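Local coordinates for protein Phenylalanine/tyrosine ammonia-lyase (Rhodosporidium toruloides, PDB 1Y2M) that catalyses the non-oxidative deamination of L-phenylalanine and L-tyrosine to trans-cinnamic and p-coumaric acid, working as a homotetramer, at residues 137-142 with 218-223; 160-165 with 200-205; 524-529 with 693-698; 546-551 with 631-636; 579-584 with 598-603. All blocks are in the same frame, centred on the assembly; numbering follows the deposited sequence.

Contact 1: 137-142 with 218-223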
# COMPACT_ATOMS: atom_id res chain seq x y z
N HIS B 137 -1.03 9.97 32.93
CA HIS B 137 -0.20 9.85 31.72
C HIS B 137 -0.98 9.46 30.46
O HIS B 137 -0.51 9.70 29.34
CB HIS B 137 1.01 8.94 31.97
CG HIS B 137 0.72 7.47 31.87
ND1 HIS B 137 0.24 6.73 32.95
CD2 HIS B 137 0.92 6.59 30.87
CE1 HIS B 137 0.11 5.47 32.58
NE2 HIS B 137 0.52 5.35 31.33
N GLN B 138 -2.15 8.84 30.64
CA GLN B 138 -2.96 8.39 29.54
C GLN B 138 -3.95 9.44 29.01
O GLN B 138 -4.44 9.29 27.88
CB GLN B 138 -3.69 7.09 29.90
CG GLN B 138 -2.75 5.87 29.99
CD GLN B 138 -2.17 5.48 28.64
OE1 GLN B 138 -2.72 5.83 27.60
NE2 GLN B 138 -1.00 4.79 28.65
N LEU B 139 -4.16 10.51 29.78
CA LEU B 139 -5.01 11.62 29.34
C LEU B 139 -4.14 12.58 28.54
O LEU B 139 -3.93 13.73 28.90
CB LEU B 139 -5.67 12.29 30.54
CG LEU B 139 -6.58 11.40 31.39
CD1 LEU B 139 -6.99 12.12 32.72
CD2 LEU B 139 -7.81 10.97 30.57
N CYS B 140 -3.67 12.08 27.40
CA CYS B 140 -2.64 12.74 26.66
C CYS B 140 -2.96 13.00 25.21
O CYS B 140 -2.04 13.35 24.43
CB CYS B 140 -1.40 11.86 26.70
SG CYS B 140 -1.51 10.23 25.97
N GLY B 141 -4.25 12.91 24.85
CA GLY B 141 -4.68 13.08 23.46
C GLY B 141 -5.16 14.48 23.21
O GLY B 141 -5.38 15.25 24.14
N VAL B 142 -5.39 14.76 21.93
CA VAL B 142 -5.74 16.09 21.47
C VAL B 142 -7.24 16.21 21.21
O VAL B 142 -7.87 15.39 20.54
CB VAL B 142 -4.91 16.45 20.21
CG1 VAL B 142 -5.44 17.68 19.51
CG2 VAL B 142 -3.45 16.52 20.55
N LEU B 218 -9.80 4.59 26.75
CA LEU B 218 -10.42 4.00 27.93
C LEU B 218 -10.08 4.83 29.18
O LEU B 218 -10.89 4.90 30.12
CB LEU B 218 -9.97 2.56 28.13
CG LEU B 218 -10.59 1.58 27.11
CD1 LEU B 218 -10.03 0.22 27.24
CD2 LEU B 218 -12.07 1.44 27.29
N SER B 219 -8.90 5.44 29.23
CA SER B 219 -8.57 6.35 30.34
C SER B 219 -9.48 7.55 30.39
O SER B 219 -9.81 8.00 31.46
CB SER B 219 -7.10 6.79 30.30
OG SER B 219 -6.28 5.62 30.55
N TYR B 220 -9.87 8.08 29.24
CA TYR B 220 -10.83 9.18 29.22
C TYR B 220 -12.17 8.73 29.79
O TYR B 220 -12.80 9.49 30.54
CB TYR B 220 -10.99 9.82 27.84
CG TYR B 220 -9.84 10.73 27.48
CD1 TYR B 220 -9.95 12.08 27.65
CD2 TYR B 220 -8.65 10.23 27.01
CE1 TYR B 220 -8.90 12.91 27.39
CE2 TYR B 220 -7.58 11.07 26.71
CZ TYR B 220 -7.72 12.40 26.90
OH TYR B 220 -6.64 13.24 26.65
N ILE B 221 -12.60 7.51 29.47
CA ILE B 221 -13.84 7.00 30.06
C ILE B 221 -13.74 6.87 31.58
O ILE B 221 -14.62 7.34 32.32
CB ILE B 221 -14.24 5.69 29.39
CG1 ILE B 221 -14.69 5.99 27.98
CG2 ILE B 221 -15.31 4.96 30.14
CD1 ILE B 221 -14.73 4.77 27.02
N ALA B 222 -12.64 6.32 32.05
CA ALA B 222 -12.42 6.16 33.47
C ALA B 222 -12.33 7.50 34.21
O ALA B 222 -12.86 7.67 35.30
CB ALA B 222 -11.14 5.38 33.69
N ALA B 223 -11.65 8.46 33.59
CA ALA B 223 -11.56 9.80 34.17
C ALA B 223 -12.95 10.48 34.31
O ALA B 223 -13.20 11.19 35.26
CB ALA B 223 -10.63 10.65 33.34
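Leu139 lays one methyl squarely on the ring of Tyr220: CD2 of Leu139 stands 3.6 Å from the Tyr220 ring centroid and only 5° off the ring normal, a CH-pi contact over the centre of the face. The same methyl and its twin CD1 also reach Ala223 one helical turn on, with Leu139 CD2 4.0 Å from Ala223 CB. Tyr220 has its CG anti to the carbonyl carbon (chi1 -77°), which carries the ring beneath Leu139 and its hydroxyl to the chain beyond.

The polar part is one bond. Gly141 N, at the ring edge and near its plane, donates to Tyr220 OH at 3.0 Å with an N-H...O angle of 152°. Cys140 N is 3.3 Å from Tyr220 OH but badly angled, and instead makes a weak bond to Gln138 O that closes an inverse gamma turn centred on Leu139.

Backbone-near packing is tight beside the turn, where Gln138 CB lies 3.0 Å from Ser219 OG; that hydroxyl is bonded to Leu215 O of its own helix. Ser216 OG binds Gln138 O.

Helix 215-225 begins just after residues 211-213, the place where the enzyme's imidazolinone forms, and the Gln138 side chain is about 7 Å from that of cinnamate-binding Glu496: a turn-on-helix contact beside the active site of the PAL/histidase fold.

Contact 2: 160-165 with 200-205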
# COMPACT_ATOMS: atom_id res chain seq x y z
N LEU B 160 -13.73 10.98 19.24
CA LEU B 160 -14.33 9.73 18.81
C LEU B 160 -15.85 9.95 18.69
O LEU B 160 -16.49 10.64 19.52
CB LEU B 160 -14.10 8.59 19.78
CG LEU B 160 -12.81 7.80 19.78
CD1 LEU B 160 -12.85 6.85 20.99
CD2 LEU B 160 -12.62 7.06 18.46
N PRO B 161 -16.46 9.32 17.67
CA PRO B 161 -17.90 9.39 17.58
C PRO B 161 -18.61 8.93 18.86
O PRO B 161 -18.19 7.94 19.48
CB PRO B 161 -18.23 8.44 16.44
CG PRO B 161 -16.98 8.48 15.58
CD PRO B 161 -15.87 8.59 16.53
N LEU B 162 -19.71 9.58 19.17
CA LEU B 162 -20.43 9.30 20.41
C LEU B 162 -20.85 7.79 20.43
O LEU B 162 -20.77 7.11 21.46
CB LEU B 162 -21.65 10.23 20.60
CG LEU B 162 -21.23 11.72 20.66
CD1 LEU B 162 -22.54 12.50 20.75
CD2 LEU B 162 -20.31 11.98 21.80
N GLU B 163 -21.30 7.27 19.29
CA GLU B 163 -21.76 5.87 19.24
C GLU B 163 -20.63 4.90 19.59
O GLU B 163 -20.85 3.84 20.19
CB GLU B 163 -22.39 5.49 17.88
CG GLU B 163 -21.49 5.60 16.68
CD GLU B 163 -22.09 5.12 15.35
OE1 GLU B 163 -23.30 5.30 15.18
OE2 GLU B 163 -21.39 4.53 14.49
N VAL B 164 -19.40 5.23 19.18
CA VAL B 164 -18.30 4.35 19.43
C VAL B 164 -18.04 4.30 20.92
O VAL B 164 -17.82 3.25 21.51
CB VAL B 164 -17.06 4.82 18.67
CG1 VAL B 164 -15.79 4.12 19.16
CG2 VAL B 164 -17.28 4.54 17.16
N VAL B 165 -18.07 5.48 21.53
CA VAL B 165 -17.90 5.59 22.99
C VAL B 165 -18.95 4.82 23.77
O VAL B 165 -18.63 4.07 24.70
CB VAL B 165 -17.79 7.05 23.48
CG1 VAL B 165 -17.62 7.08 25.01
CG2 VAL B 165 -16.64 7.75 22.76
N THR B 200 -21.91 10.89 27.55
CA THR B 200 -20.93 10.23 26.69
C THR B 200 -19.63 11.04 26.75
O THR B 200 -19.60 12.23 26.39
CB THR B 200 -21.37 10.12 25.21
OG1 THR B 200 -22.68 9.57 25.09
CG2 THR B 200 -20.42 9.21 24.46
N PRO B 201 -18.59 10.41 27.32
CA PRO B 201 -17.31 11.07 27.41
C PRO B 201 -16.79 11.56 26.07
O PRO B 201 -16.95 10.89 25.07
CB PRO B 201 -16.41 10.00 28.00
CG PRO B 201 -17.30 9.16 28.85
CD PRO B 201 -18.59 9.11 28.03
N ILE B 202 -16.16 12.71 26.11
CA ILE B 202 -15.50 13.26 24.95
C ILE B 202 -14.08 12.68 24.97
O ILE B 202 -13.32 12.88 25.94
CB ILE B 202 -15.46 14.81 25.01
CG1 ILE B 202 -16.86 15.36 24.91
CG2 ILE B 202 -14.56 15.39 23.93
CD1 ILE B 202 -17.61 15.01 23.66
N VAL B 203 -13.73 11.92 23.93
CA VAL B 203 -12.50 11.16 23.94
C VAL B 203 -11.75 11.49 22.65
O VAL B 203 -12.35 11.57 21.60
CB VAL B 203 -12.86 9.64 23.95
CG1 VAL B 203 -11.61 8.74 23.93
CG2 VAL B 203 -13.77 9.28 25.12
N PRO B 204 -10.44 11.70 22.74
CA PRO B 204 -9.68 11.95 21.51
C PRO B 204 -9.81 10.81 20.49
O PRO B 204 -9.85 9.65 20.84
CB PRO B 204 -8.21 12.02 22.01
CG PRO B 204 -8.35 12.44 23.45
CD PRO B 204 -9.58 11.71 23.94
N LEU B 205 -9.79 11.18 19.21
CA LEU B 205 -9.90 10.23 18.09
C LEU B 205 -8.66 9.38 18.03
O LEU B 205 -8.69 8.17 17.75
CB LEU B 205 -9.99 11.00 16.78
CG LEU B 205 -10.13 10.17 15.51
CD1 LEU B 205 -11.32 9.26 15.58
CD2 LEU B 205 -10.25 11.07 14.34
O HOH W 1 -15.93 11.34 22.16
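Val165 and Thr200 meet because each turns a methyl anti to its own backbone N: Val165 CG1 (chi1 180°) comes against Thr200 CG2, the two side chains set at a slant, and Thr200 CG2 is 3.5 Å from Val165 CB. Here the first turn of helix 162-176, with Pro161 at its N-cap position, packs on edge strand 200-201 of a three-stranded antiparallel sheet and on the extended chain that follows it. Val165 spreads its branches over that chain, CG1 lying 3.8 Å from Pro201 CD while CG2 faces Val203 CG2. Leu162 also touches the threonine methyl, with Leu162 CD2 3.8 Å from Thr200 CG2.

Leu160, just before the helix, divides its tip between two partners. Its CD1 is 3.7 Å from Val203 CG1, and its CD2 touches Leu205 CD1; helix 273-303 adds Val274 to its surroundings. With an alanine in place of Leu160 both methyls go, and Val203 CG1 and Leu205 CD1 would probably face a gap and be less firmly fixed.

The backbones are joined directly as well. Leu160 N donates to Val203 O at 2.8 Å with an N-H...O angle of 163°, and the donor lies nearly along the C=O axis (164°). Beside this bond a single water fills the wedge between the two chains: it donates to Leu160 O at 2.8 Å and to Pro201 O, and accepts from Val203 N at 2.9 Å.

Contact 3: 524-529 with 693-698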
# COMPACT_ATOMS: atom_id res chain seq x y z
N LEU B 524 -22.68 2.96 -3.60
CA LEU B 524 -23.87 2.13 -3.78
C LEU B 524 -25.15 3.00 -3.88
O LEU B 524 -26.11 2.63 -4.58
CB LEU B 524 -23.98 1.07 -2.68
CG LEU B 524 -22.82 0.07 -2.73
CD1 LEU B 524 -23.18 -1.10 -1.82
CD2 LEU B 524 -22.48 -0.46 -4.12
N ALA B 525 -25.17 4.15 -3.20
CA ALA B 525 -26.31 5.12 -3.35
C ALA B 525 -26.36 5.59 -4.83
O ALA B 525 -27.40 5.72 -5.41
CB ALA B 525 -26.18 6.26 -2.44
N THR B 526 -25.21 5.91 -5.36
CA THR B 526 -25.08 6.30 -6.77
C THR B 526 -25.60 5.22 -7.74
O THR B 526 -26.36 5.46 -8.69
CB THR B 526 -23.61 6.66 -7.05
OG1 THR B 526 -23.29 7.82 -6.29
CG2 THR B 526 -23.29 6.91 -8.52
N HIS B 527 -25.13 4.00 -7.54
CA HIS B 527 -25.56 2.88 -8.37
C HIS B 527 -27.08 2.71 -8.26
O HIS B 527 -27.77 2.46 -9.26
CB HIS B 527 -24.77 1.64 -7.92
CG HIS B 527 -24.95 0.42 -8.80
ND1 HIS B 527 -24.28 -0.77 -8.56
CD2 HIS B 527 -25.73 0.20 -9.89
CE1 HIS B 527 -24.64 -1.65 -9.48
NE2 HIS B 527 -25.52 -1.10 -10.29
N LEU B 528 -27.61 2.71 -7.05
CA LEU B 528 -29.06 2.57 -6.89
C LEU B 528 -29.82 3.68 -7.60
O LEU B 528 -30.80 3.41 -8.30
CB LEU B 528 -29.41 2.56 -5.40
CG LEU B 528 -30.86 2.32 -4.98
CD1 LEU B 528 -31.47 1.12 -5.71
CD2 LEU B 528 -30.92 2.10 -3.45
N TYR B 529 -29.34 4.92 -7.47
CA TYR B 529 -29.96 6.03 -8.22
C TYR B 529 -30.03 5.68 -9.70
O TYR B 529 -31.08 5.82 -10.35
CB TYR B 529 -29.19 7.33 -7.98
CG TYR B 529 -29.72 8.46 -8.83
CD1 TYR B 529 -30.71 9.32 -8.36
CD2 TYR B 529 -29.23 8.66 -10.09
CE1 TYR B 529 -31.20 10.32 -9.15
CE2 TYR B 529 -29.75 9.67 -10.90
CZ TYR B 529 -30.71 10.49 -10.44
OH TYR B 529 -31.19 11.50 -11.27
N SER B 693 -28.59 16.07 -4.87
CA SER B 693 -29.57 16.19 -3.79
C SER B 693 -30.37 14.91 -3.66
O SER B 693 -30.66 14.46 -2.56
CB SER B 693 -30.49 17.37 -4.00
OG SER B 693 -29.80 18.61 -3.78
N ASN B 694 -30.68 14.29 -4.80
CA ASN B 694 -31.43 13.01 -4.80
C ASN B 694 -30.57 11.82 -4.36
O ASN B 694 -31.00 10.99 -3.53
CB ASN B 694 -32.13 12.79 -6.16
CG ASN B 694 -33.20 13.84 -6.41
OD1 ASN B 694 -33.24 14.54 -7.42
ND2 ASN B 694 -34.08 13.98 -5.45
N VAL B 695 -29.37 11.69 -4.91
CA VAL B 695 -28.45 10.66 -4.46
C VAL B 695 -28.22 10.78 -2.93
O VAL B 695 -28.19 9.77 -2.17
CB VAL B 695 -27.10 10.68 -5.23
CG1 VAL B 695 -26.13 9.65 -4.67
CG2 VAL B 695 -27.35 10.46 -6.71
N SER B 696 -28.09 12.01 -2.45
CA SER B 696 -27.92 12.25 -1.01
C SER B 696 -29.01 11.61 -0.16
O SER B 696 -28.72 11.10 0.93
CB SER B 696 -27.78 13.73 -0.74
OG SER B 696 -26.62 14.24 -1.41
N LYS B 697 -30.25 11.69 -0.61
CA LYS B 697 -31.35 11.08 0.12
C LYS B 697 -31.19 9.57 0.21
O LYS B 697 -31.52 8.99 1.25
CB LYS B 697 -32.67 11.43 -0.54
CG LYS B 697 -33.04 12.87 -0.30
CD LYS B 697 -34.35 13.27 -0.91
CE LYS B 697 -34.72 14.70 -0.42
NZ LYS B 697 -34.49 14.89 1.05
N ILE B 698 -30.66 8.94 -0.83
CA ILE B 698 -30.41 7.49 -0.82
C ILE B 698 -29.29 7.17 0.17
O ILE B 698 -29.39 6.27 1.02
CB ILE B 698 -30.13 6.95 -2.22
CG1 ILE B 698 -31.32 7.29 -3.16
CG2 ILE B 698 -29.89 5.46 -2.16
CD1 ILE B 698 -31.18 6.81 -4.58
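Tyr529 N donates to Ala525 O at 2.9 Å, a regular helical bond whose two residues both rest on Ile698. That isoleucine sends its branches two ways: CG2, anti to the backbone N, drops between Ala525 and Leu528, 3.8 Å from Ala525 CB and 3.7 Å from Leu528 CD2, while CD1 reaches along to Tyr529, 4.0 Å from Tyr529 CB.

Val695, one turn earlier, likewise serves two partners. With CG1 anti to the backbone N (chi1 176°), that methyl lies 3.7 Å from Thr526 OG1, a hydroxyl already bonded to Leu522 O in its own helix; CG2 meets the root of the tyrosine ring obliquely, 3.8 Å from Tyr529 CG. An alanine here keeps only CB, so the base of the Tyr529 ring is likely to lose its neighbour and be freer to shift, and the Thr526 side chain to lose its methyl cover.

Further out, Asn694 CB touches Tyr529 CE1. The ring's hydroxyl is bonded to His466 NE2, and Leu470 of helix 468-484 lies against both Tyr529 and Val695. Val695 also packs on Val142 of the second subunit.

The axes pass 8.6 Å apart at 116°, with the small Ala525 at the crossing. This steep apolar crossing lays the late helix 691-703 across helix 506-560, one of the long helices of the central bundle in the PAL/histidase fold, with the Tyr529 side chain about 11 Å from that of cinnamate-binding Lys468.

Contact 4: 546-551 with 631-636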
# COMPACT_ATOMS: atom_id res chain seq x y z
N LYS B 546 -44.53 -2.93 -27.20
CA LYS B 546 -45.88 -3.53 -27.24
C LYS B 546 -46.69 -2.94 -28.34
O LYS B 546 -47.49 -3.63 -28.99
CB LYS B 546 -46.66 -3.26 -25.95
CG LYS B 546 -46.32 -4.08 -24.77
CD LYS B 546 -47.18 -3.59 -23.59
CE LYS B 546 -46.98 -4.47 -22.36
NZ LYS B 546 -47.54 -3.80 -21.12
N GLN B 547 -46.56 -1.63 -28.50
CA GLN B 547 -47.35 -0.93 -29.51
C GLN B 547 -46.69 -0.90 -30.87
O GLN B 547 -47.35 -0.92 -31.89
CB GLN B 547 -47.58 0.49 -29.06
CG GLN B 547 -48.67 0.57 -28.03
CD GLN B 547 -49.24 1.94 -28.00
OE1 GLN B 547 -49.97 2.38 -28.93
NE2 GLN B 547 -48.89 2.65 -26.96
N PHE B 548 -45.37 -0.85 -30.88
CA PHE B 548 -44.71 -0.69 -32.15
C PHE B 548 -44.60 -1.96 -32.99
O PHE B 548 -44.68 -1.88 -34.24
CB PHE B 548 -43.35 -0.02 -32.01
CG PHE B 548 -42.92 0.64 -33.29
CD1 PHE B 548 -43.74 1.59 -33.91
CD2 PHE B 548 -41.76 0.29 -33.89
CE1 PHE B 548 -43.38 2.18 -35.10
CE2 PHE B 548 -41.38 0.86 -35.08
CZ PHE B 548 -42.19 1.81 -35.70
N GLY B 549 -44.45 -3.12 -32.34
CA GLY B 549 -44.52 -4.40 -33.07
C GLY B 549 -45.69 -4.52 -34.03
O GLY B 549 -45.51 -4.79 -35.23
N PRO B 550 -46.92 -4.36 -33.54
CA PRO B 550 -48.09 -4.32 -34.39
C PRO B 550 -48.11 -3.22 -35.45
O PRO B 550 -48.61 -3.42 -36.57
CB PRO B 550 -49.23 -4.11 -33.38
CG PRO B 550 -48.73 -4.75 -32.16
CD PRO B 550 -47.29 -4.38 -32.10
N ALA B 551 -47.60 -2.04 -35.08
CA ALA B 551 -47.54 -0.89 -35.98
C ALA B 551 -46.68 -1.19 -37.23
O ALA B 551 -47.02 -0.81 -38.36
CB ALA B 551 -47.00 0.35 -35.24
N GLU B 631 -41.98 8.35 -38.84
CA GLU B 631 -42.89 9.34 -38.21
C GLU B 631 -43.74 8.67 -37.15
O GLU B 631 -43.96 9.21 -36.05
CB GLU B 631 -43.75 10.05 -39.26
CG GLU B 631 -42.96 11.05 -40.05
CD GLU B 631 -43.75 11.60 -41.21
OE1 GLU B 631 -44.87 11.07 -41.48
OE2 GLU B 631 -43.26 12.55 -41.87
N SER B 632 -44.19 7.47 -37.48
CA SER B 632 -45.00 6.69 -36.56
C SER B 632 -44.21 6.36 -35.30
O SER B 632 -44.71 6.47 -34.17
CB SER B 632 -45.50 5.42 -37.26
OG SER B 632 -46.16 4.54 -36.35
N ALA B 633 -42.96 5.91 -35.45
CA ALA B 633 -42.12 5.60 -34.30
C ALA B 633 -41.80 6.82 -33.43
O ALA B 633 -41.78 6.75 -32.19
CB ALA B 633 -40.87 4.91 -34.72
N ILE B 634 -41.57 7.95 -34.09
CA ILE B 634 -41.29 9.19 -33.39
C ILE B 634 -42.53 9.60 -32.55
O ILE B 634 -42.42 9.89 -31.34
CB ILE B 634 -40.91 10.29 -34.40
CG1 ILE B 634 -39.53 9.92 -35.04
CG2 ILE B 634 -40.85 11.66 -33.70
CD1 ILE B 634 -39.17 10.64 -36.30
N SER B 635 -43.70 9.60 -33.16
CA SER B 635 -44.93 9.92 -32.43
C SER B 635 -45.20 8.95 -31.33
O SER B 635 -45.56 9.35 -30.23
CB SER B 635 -46.16 9.93 -33.34
OG SER B 635 -45.89 10.77 -34.43
N LEU B 636 -45.07 7.66 -31.60
CA LEU B 636 -45.34 6.69 -30.56
C LEU B 636 -44.38 6.86 -29.35
O LEU B 636 -44.78 6.77 -28.19
CB LEU B 636 -45.24 5.29 -31.12
CG LEU B 636 -45.51 4.09 -30.20
CD1 LEU B 636 -46.87 4.22 -29.49
CD2 LEU B 636 -45.49 2.81 -31.01
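Phe548 reaches from its helix past Leu636 to Ala633, atom by atom. Its CB lies 3.7 Å from Leu636 CD2, and the same methyl follows the ring outward to Phe548 CD1 at 3.6 Å. At the next atom the neighbour changes: Phe548 CE1 lies 3.7 Å from Ala633 CB, with Ser632 OG at the ring edge, in its plane. The tip is the tightest point, with Phe548 CZ 3.5 Å from Ala633 CB, which comes at the ring obliquely. CG anti to the backbone N (chi1 -157°) sends the ring toward the other helix, where CE1 also meets Ala633 CA.

While Leu636 CD2 takes the phenylalanine, its CD1 lies across the extended Gln547 chain, 3.6 Å from Gln547 NE2 and as near to the carbon and oxygen of that amide, an apolar methyl against the amide of an exposed glutamine. Ala551 CB approaches Ser632 OG more loosely, at 4.4 Å.

Aromatic rings also border Phe548: Trp597 edge-to-face, Phe544 one turn back in the same helix, and Phe601. At Pro550 the helix is kinked, since the proline N has no bond to the preceding turn.

The axes run nearly antiparallel, at 162° and 10.7 Å, a spacing bridged by the large side chains. Such antiparallel packing of long helices is characteristic of helical bundles, here far from the annotated sites and consistent with the extra helical domain that eukaryotic phenylalanine ammonia-lyases have over histidases.

Contact 5: 579-584 with 598-603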
# COMPACT_ATOMS: atom_id res chain seq x y z
N LYS B 579 -35.66 -7.76 -37.41
CA LYS B 579 -34.33 -8.07 -36.98
C LYS B 579 -33.39 -6.91 -37.31
O LYS B 579 -32.51 -6.58 -36.53
CB LYS B 579 -33.81 -9.32 -37.64
CG LYS B 579 -34.49 -10.60 -37.19
CD LYS B 579 -33.78 -11.92 -37.60
CE LYS B 579 -32.70 -11.77 -38.66
NZ LYS B 579 -31.38 -11.37 -38.06
N THR B 580 -33.61 -6.30 -38.48
CA THR B 580 -32.74 -5.20 -38.87
C THR B 580 -32.95 -4.00 -37.92
O THR B 580 -31.98 -3.36 -37.47
CB THR B 580 -33.03 -4.79 -40.30
OG1 THR B 580 -32.66 -5.85 -41.19
CG2 THR B 580 -32.31 -3.46 -40.67
N LEU B 581 -34.21 -3.70 -37.63
CA LEU B 581 -34.50 -2.60 -36.71
C LEU B 581 -33.89 -2.86 -35.31
O LEU B 581 -33.24 -1.99 -34.71
CB LEU B 581 -35.98 -2.38 -36.61
CG LEU B 581 -36.71 -1.86 -37.85
CD1 LEU B 581 -38.21 -2.06 -37.64
CD2 LEU B 581 -36.36 -0.38 -38.09
N ALA B 582 -34.06 -4.07 -34.80
CA ALA B 582 -33.57 -4.37 -33.45
C ALA B 582 -32.08 -4.18 -33.37
O ALA B 582 -31.57 -3.50 -32.47
CB ALA B 582 -33.92 -5.82 -33.04
N LYS B 583 -31.37 -4.78 -34.31
CA LYS B 583 -29.92 -4.75 -34.26
C LYS B 583 -29.43 -3.30 -34.40
O LYS B 583 -28.54 -2.86 -33.66
CB LYS B 583 -29.34 -5.65 -35.33
CG LYS B 583 -27.82 -5.62 -35.41
CD LYS B 583 -27.18 -7.00 -35.72
CE LYS B 583 -26.63 -7.71 -34.45
NZ LYS B 583 -26.82 -9.20 -34.50
N ARG B 584 -30.04 -2.54 -35.29
CA ARG B 584 -29.59 -1.17 -35.52
C ARG B 584 -29.90 -0.26 -34.32
O ARG B 584 -29.07 0.54 -33.90
CB ARG B 584 -30.22 -0.58 -36.79
CG ARG B 584 -29.78 0.83 -37.14
CD ARG B 584 -28.25 0.96 -37.19
NE ARG B 584 -27.83 2.30 -37.60
CZ ARG B 584 -26.58 2.71 -37.66
NH1 ARG B 584 -25.61 1.90 -37.27
NH2 ARG B 584 -26.30 3.94 -38.04
N HIS B 598 -35.28 7.87 -38.48
CA HIS B 598 -35.00 7.92 -39.89
C HIS B 598 -33.82 7.02 -40.25
O HIS B 598 -33.86 6.36 -41.27
CB HIS B 598 -34.85 9.36 -40.37
CG HIS B 598 -36.16 10.07 -40.43
ND1 HIS B 598 -37.06 9.88 -41.46
CD2 HIS B 598 -36.75 10.92 -39.57
CE1 HIS B 598 -38.15 10.58 -41.23
NE2 HIS B 598 -37.99 11.23 -40.09
N ASP B 599 -32.81 7.00 -39.40
CA ASP B 599 -31.69 6.07 -39.60
C ASP B 599 -32.13 4.58 -39.58
O ASP B 599 -31.81 3.78 -40.49
CB ASP B 599 -30.62 6.36 -38.54
CG ASP B 599 -29.54 5.28 -38.50
OD1 ASP B 599 -28.48 5.48 -39.17
OD2 ASP B 599 -29.80 4.22 -37.91
N ALA B 600 -32.91 4.23 -38.59
CA ALA B 600 -33.36 2.83 -38.45
C ALA B 600 -34.15 2.34 -39.65
O ALA B 600 -33.92 1.25 -40.20
CB ALA B 600 -34.18 2.67 -37.20
N PHE B 601 -35.12 3.13 -40.07
CA PHE B 601 -35.92 2.77 -41.23
C PHE B 601 -35.20 2.90 -42.56
O PHE B 601 -35.61 2.24 -43.52
CB PHE B 601 -37.30 3.45 -41.20
CG PHE B 601 -38.23 2.76 -40.26
CD1 PHE B 601 -38.85 1.58 -40.67
CD2 PHE B 601 -38.44 3.21 -38.95
CE1 PHE B 601 -39.67 0.86 -39.84
CE2 PHE B 601 -39.28 2.50 -38.11
CZ PHE B 601 -39.90 1.31 -38.56
N SER B 602 -34.17 3.72 -42.62
CA SER B 602 -33.31 3.76 -43.80
C SER B 602 -32.64 2.40 -43.97
O SER B 602 -32.67 1.81 -45.04
CB SER B 602 -32.26 4.85 -43.71
OG SER B 602 -31.46 4.84 -44.88
N PHE B 603 -32.08 1.91 -42.87
CA PHE B 603 -31.47 0.59 -42.86
C PHE B 603 -32.54 -0.45 -43.22
O PHE B 603 -32.33 -1.29 -44.12
CB PHE B 603 -30.85 0.32 -41.50
CG PHE B 603 -29.72 -0.69 -41.50
CD1 PHE B 603 -29.51 -1.57 -42.55
CD2 PHE B 603 -28.88 -0.75 -40.43
CE1 PHE B 603 -28.42 -2.50 -42.50
CE2 PHE B 603 -27.84 -1.67 -40.38
CZ PHE B 603 -27.63 -2.54 -41.41
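The Phe601 ring carries Leu581 CD2 over the centre of one face, 3.9 Å from the Phe601 centroid and 7° off its normal, while Leu581 CD1 reaches the rim at Phe601 CZ. Phe603 is met twice: Thr580 CG2 lies over one face, offset toward the rim and 4.2 Å from the Phe603 centroid, and Arg584 CD comes at the edge in the ring plane, 3.7 Å from Phe603 CD2. The third flat group, the Arg584 guanidinium, has the Asp599 carboxylate at its edge, the two planes 29° apart.

These side chains join helices 570-587 and 593-611, consecutive in the chain and forming a helical hairpin whose axes pass 9.0 Å apart at 139°.

Arg584 grips Asp599 side-on with two nitrogens in a salt bridge. Arg584 NE donates at 2.8 Å to the syn lone pair of Asp599 OD2, and NH2 of Arg584 donates to OD1 of Asp599 at 2.9 Å, meeting it on the syn side but out of the carboxylate plane. The bend at chi2 of Arg584 lets its CG and CD pass along the Phe603 edge before the guanidinium turns to the acid.

Gln587 OE1, of this chain and of the third subunit, accepts from Arg584 NH1, and Phe603 stacks on Phe603 of that third subunit. Phe601 also meets Trp625 edge-to-face, and Leu581 rests on Ile552 of helix 506-560.

From the N terminus, contact 1 opens at 137-142, and contact 2 opens and closes within its loop (160-165 to 200-205) before 218-223 completes contact 1; the two touch where Tyr220 packs on Pro204. Much later three loops nest in order: contact 3 opens on helix 506-560, contact 4 opens farther along that helix, and contact 5 forms and closes between 579 and 603; 631-636 then closes contact 4 and 693-698 closes contact 3. None cross. Contacts 4 and 5 share the Phe548-Phe601 packing in the outer helical region, with centres about 73 Å from that of contact 1. Contact 3 joins helix 691-703 to the central bundle, beside segment 137-142 of contact 1 in the second subunit.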